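Local structure of superantigen-like protein SSL8 (Staphylococcus aureus, 3R2T) at residues 88-93 with 101-106; 118-123 with 137-142. The protein is of unknown function but, as a superantigen-like member of the staphylococcal/streptococcal toxin family, probably acts outside the cell. All blocks are in the same frame, centred on the assembly; numbering follows the deposited sequence. Where two conformers were deposited one is given.

Contact 1. Residues 88-93 with 101-106; sequences NVLLFN and VFLLGK
V101 and L90 exchange two backbone hydrogen bonds, the mark of an antiparallel hydrogen-bonded pair: V101 N reaches L90 O at 2.7 Å, and L90 N meets V101 O at 2.9 Å. A third bond, L103 N to N88 O at 3.0 Å, is nearly straight (168° at the hydrogen). Beyond it the backbones part: L103 centres an inverse gamma turn, and a water bridges N88 N and L103 O. V89 and F102 form the adjacent non-hydrogen-bonded pair. With V89 CG1 anti to its own carbonyl carbon (chi1 -54°), this methyl sits over one face of the F102 ring, 3.7 Å from the centroid, as a CH-pi contact; the ring also meets F148 of the second subunit edge-to-face. L90, on the sheet face it shares with V101, crosses L103 at about a right angle just past the strand end, L90 CD1 lying 4.0 Å from L103 CD2. Separately, V101 CG2 approaches F92 CE2 at 3.9 Å. The chemistry implies that main-chain bonds set the hairpin register, while apolar contacts form on both faces of the sheet, F102 carrying its own on to the second subunit.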
ATOM      1  N   ASN A  88       0.517   2.404  -9.551  1.00 50.86           N
ATOM      2  CA  ASN A  88       1.582   2.582 -10.523  1.00 49.53           C
ATOM      3  C   ASN A  88       2.791   2.862  -9.656  1.00 47.00           C
ATOM      4  O   ASN A  88       2.739   3.728  -8.819  1.00 44.48           O
ATOM      5  CB  ASN A  88       1.311   3.774 -11.431  1.00 49.42           C
ATOM      6  CG  ASN A  88       0.254   3.497 -12.440  1.00 51.12           C
ATOM      7  OD1 ASN A  88       0.215   2.420 -13.012  1.00 54.15           O
ATOM      8  ND2 ASN A  88      -0.584   4.480 -12.710  1.00 52.06           N
ATOM      9  N   VAL A  89       3.876   2.130  -9.858  1.00 47.85           N
ATOM     10  CA  VAL A  89       5.051   2.296  -9.045  1.00 46.65           C
ATOM     11  C   VAL A  89       6.325   2.379  -9.876  1.00 49.25           C
ATOM     12  O   VAL A  89       6.335   2.039 -11.073  1.00 51.39           O
ATOM     13  CB  VAL A  89       5.207   1.103  -8.052  1.00 48.25           C
ATOM     14  CG1 VAL A  89       3.922   0.910  -7.217  1.00 44.12           C
ATOM     15  CG2 VAL A  89       5.551  -0.188  -8.803  1.00 49.20           C
ATOM     16  N   LEU A  90       7.383   2.861  -9.221  1.00 48.97           N
ATOM     17  CA  LEU A  90       8.716   2.958  -9.785  1.00 50.13           C
ATOM     18  C   LEU A  90       9.641   2.162  -8.885  1.00 51.61           C
ATOM     19  O   LEU A  90       9.644   2.350  -7.668  1.00 49.53           O
ATOM     20  CB  LEU A  90       9.218   4.389  -9.785  1.00 50.01           C
ATOM     21  CG  LEU A  90       8.562   5.446 -10.658  1.00 51.78           C
ATOM     22  CD1 LEU A  90       9.114   6.818 -10.287  1.00 52.12           C
ATOM     23  CD2 LEU A  90       8.793   5.145 -12.116  1.00 54.98           C
ATOM     24  N   LEU A  91      10.418   1.269  -9.478  1.00 54.37           N
ATOM     25  CA  LEU A  91      11.389   0.477  -8.741  1.00 56.50           C
ATOM     26  C   LEU A  91      12.797   0.890  -9.141  1.00 58.29           C
ATOM     27  O   LEU A  91      13.028   1.332 -10.260  1.00 58.17           O
ATOM     28  CB  LEU A  91      11.230  -1.022  -9.030  1.00 58.69           C
ATOM     29  CG  LEU A  91      10.035  -1.805  -8.478  1.00 58.52           C
ATOM     30  CD1 LEU A  91       8.716  -1.186  -8.869  1.00 57.80           C
ATOM     31  CD2 LEU A  91      10.111  -3.262  -8.955  1.00 62.16           C
ATOM     32  N   PHE A  92      13.732   0.776  -8.208  1.00 60.56           N
ATOM     33  CA  PHE A  92      15.136   1.031  -8.513  1.00 63.32           C
ATOM     34  C   PHE A  92      15.995   0.623  -7.344  1.00 65.17           C
ATOM     35  O   PHE A  92      15.480   0.355  -6.248  1.00 62.82           O
ATOM     36  CB  PHE A  92      15.412   2.464  -8.974  1.00 62.76           C
ATOM     37  CG  PHE A  92      14.921   3.503  -8.043  1.00 62.48           C
ATOM     38  CD1 PHE A  92      15.717   3.943  -7.001  1.00 63.90           C
ATOM     39  CD2 PHE A  92      13.667   4.062  -8.216  1.00 62.79           C
ATOM     40  CE1 PHE A  92      15.269   4.919  -6.144  1.00 61.89           C
ATOM     41  CE2 PHE A  92      13.205   5.019  -7.368  1.00 57.39           C
ATOM     42  CZ  PHE A  92      14.006   5.455  -6.322  1.00 61.13           C
ATOM     43  N   ASN A  93      17.298   0.548  -7.609  1.00 68.99           N
ATOM     44  CA  ASN A  93      18.289   0.130  -6.634  1.00 72.51           C
ATOM     45  C   ASN A  93      19.484   1.072  -6.517  1.00 74.32           C
ATOM     46  O   ASN A  93      20.607   0.691  -6.876  1.00 78.50           O
ATOM     47  CB  ASN A  93      18.833  -1.261  -7.007  1.00 75.95           C
ATOM     48  CG  ASN A  93      17.776  -2.349  -6.960  1.00 77.36           C
ATOM     49  OD1 ASN A  93      16.673  -2.150  -6.459  1.00 74.94           O
ATOM     50  ND2 ASN A  93      18.123  -3.524  -7.477  1.00 81.15           N
ATOM     51  N   VAL A 101       8.516   3.095  -5.306  1.00 46.34           N
ATOM     52  CA  VAL A 101       7.807   4.333  -5.101  1.00 44.64           C
ATOM     53  C   VAL A 101       6.442   4.313  -5.719  1.00 44.77           C
ATOM     54  O   VAL A 101       6.288   4.203  -6.947  1.00 43.80           O
ATOM     55  CB  VAL A 101       8.585   5.496  -5.728  1.00 45.22           C
ATOM     56  CG1 VAL A 101       7.848   6.818  -5.503  1.00 40.22           C
ATOM     57  CG2 VAL A 101      10.004   5.528  -5.148  1.00 45.02           C
ATOM     58  N   PHE A 102       5.444   4.448  -4.855  1.00 43.45           N
ATOM     59  CA  PHE A 102       4.066   4.449  -5.283  1.00 43.24           C
ATOM     60  C   PHE A 102       3.684   5.853  -5.720  1.00 43.48           C
ATOM     61  O   PHE A 102       3.783   6.801  -4.935  1.00 42.60           O
ATOM     62  CB  PHE A 102       3.179   3.979  -4.142  1.00 42.75           C
ATOM     63  CG  PHE A 102       3.317   2.504  -3.835  1.00 41.81           C
ATOM     64  CD1 PHE A 102       2.306   1.627  -4.163  1.00 42.07           C
ATOM     65  CD2 PHE A 102       4.471   1.991  -3.251  1.00 40.03           C
ATOM     66  CE1 PHE A 102       2.422   0.262  -3.882  1.00 45.04           C
ATOM     67  CE2 PHE A 102       4.595   0.635  -2.978  1.00 41.35           C
ATOM     68  CZ  PHE A 102       3.567  -0.230  -3.293  1.00 45.04           C
ATOM     69  N   LEU A 103       3.238   5.975  -6.967  1.00 43.94           N
ATOM     70  CA  LEU A 103       2.840   7.253  -7.536  1.00 43.55           C
ATOM     71  C   LEU A 103       1.360   7.476  -7.230  1.00 44.81           C
ATOM     72  O   LEU A 103       0.499   7.260  -8.087  1.00 46.03           O
ATOM     73  CB  LEU A 103       3.072   7.229  -9.042  1.00 43.72           C
ATOM     74  CG  LEU A 103       4.506   6.873  -9.450  1.00 45.41           C
ATOM     75  CD1 LEU A 103       4.665   6.693 -10.961  1.00 44.81           C
ATOM     76  CD2 LEU A 103       5.481   7.901  -8.904  1.00 42.54           C
ATOM     77  N   LEU A 104       1.074   7.947  -6.021  1.00 44.30           N
ATOM     78  CA  LEU A 104      -0.314   8.119  -5.555  1.00 45.33           C
ATOM     79  C   LEU A 104      -0.973   9.501  -5.687  1.00 45.87           C
ATOM     80  O   LEU A 104      -2.140   9.641  -5.336  1.00 47.37           O
ATOM     81  CB  LEU A 104      -0.428   7.677  -4.077  1.00 44.00           C
ATOM     82  CG  LEU A 104       0.042   6.265  -3.688  1.00 46.64           C
ATOM     83  CD1 LEU A 104      -0.443   5.927  -2.258  1.00 45.38           C
ATOM     84  CD2 LEU A 104      -0.443   5.175  -4.653  1.00 45.85           C
ATOM     85  N   GLY A 105      -0.276  10.517  -6.174  1.00 46.02           N
ATOM     86  CA  GLY A 105      -0.892  11.852  -6.278  1.00 47.05           C
ATOM     87  C   GLY A 105      -0.953  12.365  -7.702  1.00 49.36           C
ATOM     88  O   GLY A 105      -1.490  11.703  -8.567  1.00 50.34           O
ATOM     89  N   LYS A 106      -0.393  13.549  -7.939  1.00 50.37           N
ATOM     90  CA  LYS A 106      -0.363  14.142  -9.287  1.00 53.29           C
ATOM     91  C   LYS A 106       0.600  13.384 -10.192  1.00 52.87           C
ATOM     92  O   LYS A 106       0.629  13.605 -11.402  1.00 52.75           O
ATOM     93  CB  LYS A 106       0.115  15.601  -9.250  1.00 54.12           C
ATOM     94  CG  LYS A 106      -0.693  16.528  -8.371  1.00 58.40           C
ATOM     95  CD  LYS A 106      -0.243  17.980  -8.570  1.00 64.16           C
ATOM     96  CE  LYS A 106      -0.808  18.895  -7.485  1.00 65.64           C
ATOM     97  NZ  LYS A 106      -2.235  18.645  -7.193  1.00 63.96           N
TER
HETATM   98  O   HOH W   1      -0.873   4.377  -8.541  1.00 34.97           O

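Contact 2. Residues 118-123 with 137-142; sequences LDVFAV and SGVTKK
D119 turns CG away from its carbonyl carbon (chi1 -75°), which lays the carboxylate against CA and CB of K142: D119 OD1 comes 3.4 Å from K142 CB. The lysine side chain crosses it at about a right angle, and this approach is a van der Waals one; D119 OD2 forms a salt bridge with K177, and OD1 takes a hydrogen bond from N76 N. In T140 a chi1 of 53° sets OG1 between the backbone N and the carbonyl carbon; OG1 packs 3.5 Å from D119 CB and is hydrogen-bonded to K177 NZ. Main-chain bonds fix the register: D119 N to T140 O is 2.8 Å, T140 N to D119 O is 3.1 Å, and F121 N to G138 O, from a glycine with positive phi, is 2.9 Å. Next to it the pairing gives way to a water that donates to both F121 O and S137 O. On the face opposite D119 and T140, V120 CG2 and V139 CG2 approach to 4.3 Å. L118 crosses V139 obliquely, its CD2 3.9 Å from V139 CG1. The axes of strands 118-122 and 139-141 approach to 4.6 Å, with N-to-C directions 148° apart, as antiparallel neighbours in the curled sheet expected of the OB-fold domain of staphylococcal superantigen-like proteins.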
ATOM      1  N   LEU A 118      15.967  11.931 -12.417  1.00 44.80           N
ATOM      2  CA  LEU A 118      15.037  12.143 -11.319  1.00 43.56           C
ATOM      3  C   LEU A 118      15.696  12.102  -9.944  1.00 43.47           C
ATOM      4  O   LEU A 118      16.722  11.469  -9.767  1.00 44.73           O
ATOM      5  CB  LEU A 118      13.955  11.083 -11.349  1.00 43.78           C
ATOM      6  CG  LEU A 118      13.022  10.980 -12.538  1.00 42.81           C
ATOM      7  CD1 LEU A 118      12.204   9.683 -12.426  1.00 40.36           C
ATOM      8  CD2 LEU A 118      12.133  12.208 -12.613  1.00 40.75           C
ATOM      9  N   ASP A 119      15.106  12.823  -8.987  1.00 43.64           N
ATOM     10  CA  ASP A 119      15.536  12.789  -7.573  1.00 42.36           C
ATOM     11  C   ASP A 119      14.352  12.194  -6.838  1.00 41.76           C
ATOM     12  O   ASP A 119      13.200  12.347  -7.254  1.00 41.25           O
ATOM     13  CB  ASP A 119      15.890  14.164  -6.991  1.00 42.15           C
ATOM     14  CG  ASP A 119      17.239  14.698  -7.487  1.00 46.05           C
ATOM     15  OD1 ASP A 119      17.955  13.975  -8.216  1.00 51.72           O
ATOM     16  OD2 ASP A 119      17.597  15.840  -7.126  1.00 46.63           O
ATOM     17  N   VAL A 120      14.626  11.494  -5.752  1.00 41.49           N
ATOM     18  CA  VAL A 120      13.573  10.857  -5.014  1.00 39.88           C
ATOM     19  C   VAL A 120      13.852  10.940  -3.547  1.00 39.05           C
ATOM     20  O   VAL A 120      14.948  10.572  -3.099  1.00 38.01           O
ATOM     21  CB  VAL A 120      13.464   9.360  -5.392  1.00 42.51           C
ATOM     22  CG1 VAL A 120      12.428   8.648  -4.528  1.00 36.82           C
ATOM     23  CG2 VAL A 120      13.155   9.186  -6.894  1.00 42.12           C
ATOM     24  N   PHE A 121      12.875  11.464  -2.798  1.00 37.35           N
ATOM     25  CA  PHE A 121      12.975  11.518  -1.367  1.00 37.00           C
ATOM     26  C   PHE A 121      12.062  10.393  -0.939  1.00 36.92           C
ATOM     27  O   PHE A 121      10.900  10.392  -1.280  1.00 38.06           O
ATOM     28  CB  PHE A 121      12.521  12.863  -0.806  1.00 38.30           C
ATOM     29  CG  PHE A 121      12.673  12.955   0.687  1.00 40.98           C
ATOM     30  CD1 PHE A 121      13.918  13.214   1.252  1.00 44.07           C
ATOM     31  CD2 PHE A 121      11.586  12.763   1.525  1.00 40.06           C
ATOM     32  CE1 PHE A 121      14.071  13.280   2.640  1.00 44.58           C
ATOM     33  CE2 PHE A 121      11.731  12.824   2.901  1.00 40.71           C
ATOM     34  CZ  PHE A 121      12.975  13.074   3.462  1.00 42.55           C
ATOM     35  N   ALA A 122      12.597   9.427  -0.213  1.00 37.79           N
ATOM     36  CA  ALA A 122      11.842   8.246   0.195  1.00 38.04           C
ATOM     37  C   ALA A 122      11.813   8.043   1.694  1.00 38.69           C
ATOM     38  O   ALA A 122      12.802   8.292   2.383  1.00 37.47           O
ATOM     39  CB  ALA A 122      12.441   6.995  -0.483  1.00 39.12           C
ATOM     40  N   VAL A 123      10.654   7.607   2.179  1.00 39.74           N
ATOM     41  CA  VAL A 123      10.411   7.315   3.595  1.00 40.15           C
ATOM     42  C   VAL A 123       9.657   5.978   3.614  1.00 40.84           C
ATOM     43  O   VAL A 123       8.683   5.793   2.892  1.00 39.98           O
ATOM     44  CB  VAL A 123       9.562   8.423   4.264  1.00 39.12           C
ATOM     45  CG1 VAL A 123       9.308   8.103   5.732  1.00 42.14           C
ATOM     46  CG2 VAL A 123      10.252   9.754   4.128  1.00 40.17           C
ATOM     47  N   SER A 137       5.431   8.646  -3.666  1.00 38.90           N
ATOM     48  CA  SER A 137       5.810   9.833  -4.434  1.00 39.16           C
ATOM     49  C   SER A 137       7.179  10.421  -4.042  1.00 38.73           C
ATOM     50  O   SER A 137       8.161   9.675  -3.944  1.00 39.56           O
ATOM     51  CB  SER A 137       4.685  10.843  -4.327  1.00 39.15           C
ATOM     52  OG  SER A 137       3.473  10.250  -4.762  1.00 43.32           O
ATOM     53  N   GLY A 138       7.256  11.733  -3.820  1.00 38.57           N
ATOM     54  CA  GLY A 138       8.530  12.376  -3.471  1.00 37.62           C
ATOM     55  C   GLY A 138       9.495  12.440  -4.641  1.00 38.08           C
ATOM     56  O   GLY A 138      10.702  12.483  -4.447  1.00 40.14           O
ATOM     57  N   VAL A 139       8.960  12.458  -5.860  1.00 38.33           N
ATOM     58  CA  VAL A 139       9.775  12.480  -7.064  1.00 37.26           C
ATOM     59  C   VAL A 139       9.815  13.869  -7.662  1.00 37.98           C
ATOM     60  O   VAL A 139       8.792  14.512  -7.748  1.00 37.16           O
ATOM     61  CB  VAL A 139       9.201  11.524  -8.142  1.00 39.25           C
ATOM     62  CG1 VAL A 139      10.118  11.506  -9.364  1.00 35.59           C
ATOM     63  CG2 VAL A 139       9.026  10.067  -7.595  1.00 37.61           C
ATOM     64  N   THR A 140      11.002  14.301  -8.093  1.00 39.03           N
ATOM     65  CA  THR A 140      11.233  15.615  -8.719  1.00 39.51           C
ATOM     66  C   THR A 140      12.347  15.530  -9.772  1.00 40.68           C
ATOM     67  O   THR A 140      13.010  14.490  -9.908  1.00 39.82           O
ATOM     68  CB  THR A 140      11.785  16.608  -7.674  1.00 39.52           C
ATOM     69  OG1 THR A 140      12.927  16.019  -7.038  1.00 37.47           O
ATOM     70  CG2 THR A 140      10.768  16.931  -6.601  1.00 39.10           C
ATOM     71  N   LYS A 141      12.542  16.621 -10.518  0.50 41.37           N
ATOM     72  CA  LYS A 141      13.623  16.703 -11.494  0.50 42.41           C
ATOM     73  C   LYS A 141      14.864  17.118 -10.737  0.50 42.32           C
ATOM     74  O   LYS A 141      14.780  17.875  -9.771  0.50 41.39           O
ATOM     75  CB  LYS A 141      13.364  17.756 -12.577  0.50 43.65           C
ATOM     76  CG  LYS A 141      12.268  17.447 -13.583  0.50 44.59           C
ATOM     77  CD  LYS A 141      12.313  18.491 -14.703  0.50 46.05           C
ATOM     78  CE  LYS A 141      11.401  18.151 -15.881  0.50 46.01           C
ATOM     79  NZ  LYS A 141      11.684  19.077 -17.031  0.50 46.97           N
ATOM     80  N   LYS A 142      16.021  16.642 -11.180  1.00 43.60           N
ATOM     81  CA  LYS A 142      17.287  16.997 -10.529  1.00 44.31           C
ATOM     82  C   LYS A 142      17.696  18.433 -10.863  1.00 44.97           C
ATOM     83  O   LYS A 142      17.150  19.063 -11.774  1.00 44.18           O
ATOM     84  CB  LYS A 142      18.412  16.034 -10.927  1.00 45.02           C
ATOM     85  CG  LYS A 142      18.856  16.074 -12.393  1.00 49.35           C
ATOM     86  CD  LYS A 142      19.926  14.979 -12.634  1.00 52.29           C
ATOM     87  CE  LYS A 142      20.522  14.988 -14.034  1.00 55.52           C
ATOM     88  NZ  LYS A 142      21.425  16.133 -14.279  1.00 58.99           N
TER
HETATM   89  O   HOH W   2       9.402   8.203  -2.219  1.00 39.66           O

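How the contacts relate
Both contacts belong to the OB-fold domain and follow one another along the chain, contact 1 closing before contact 2 opens. Their centres are about 10 Å apart. The seam between them is the parallel pairing of strands 99-102 and 133-141, where F102 O and S137 N, 2.8 Å apart, form a probable hydrogen bond. Apolar groups join them too: F92 CZ lies 3.9 Å from V120 CG2, and V101 reaches V120 and V139. The hairpin of contact 1 is thus continued, through strand 133-141, by the antiparallel pair of contact 2 and then by strand 72-79. Such continuity across a curled sheet is consistent with a barrel closing around a shared apolar interior.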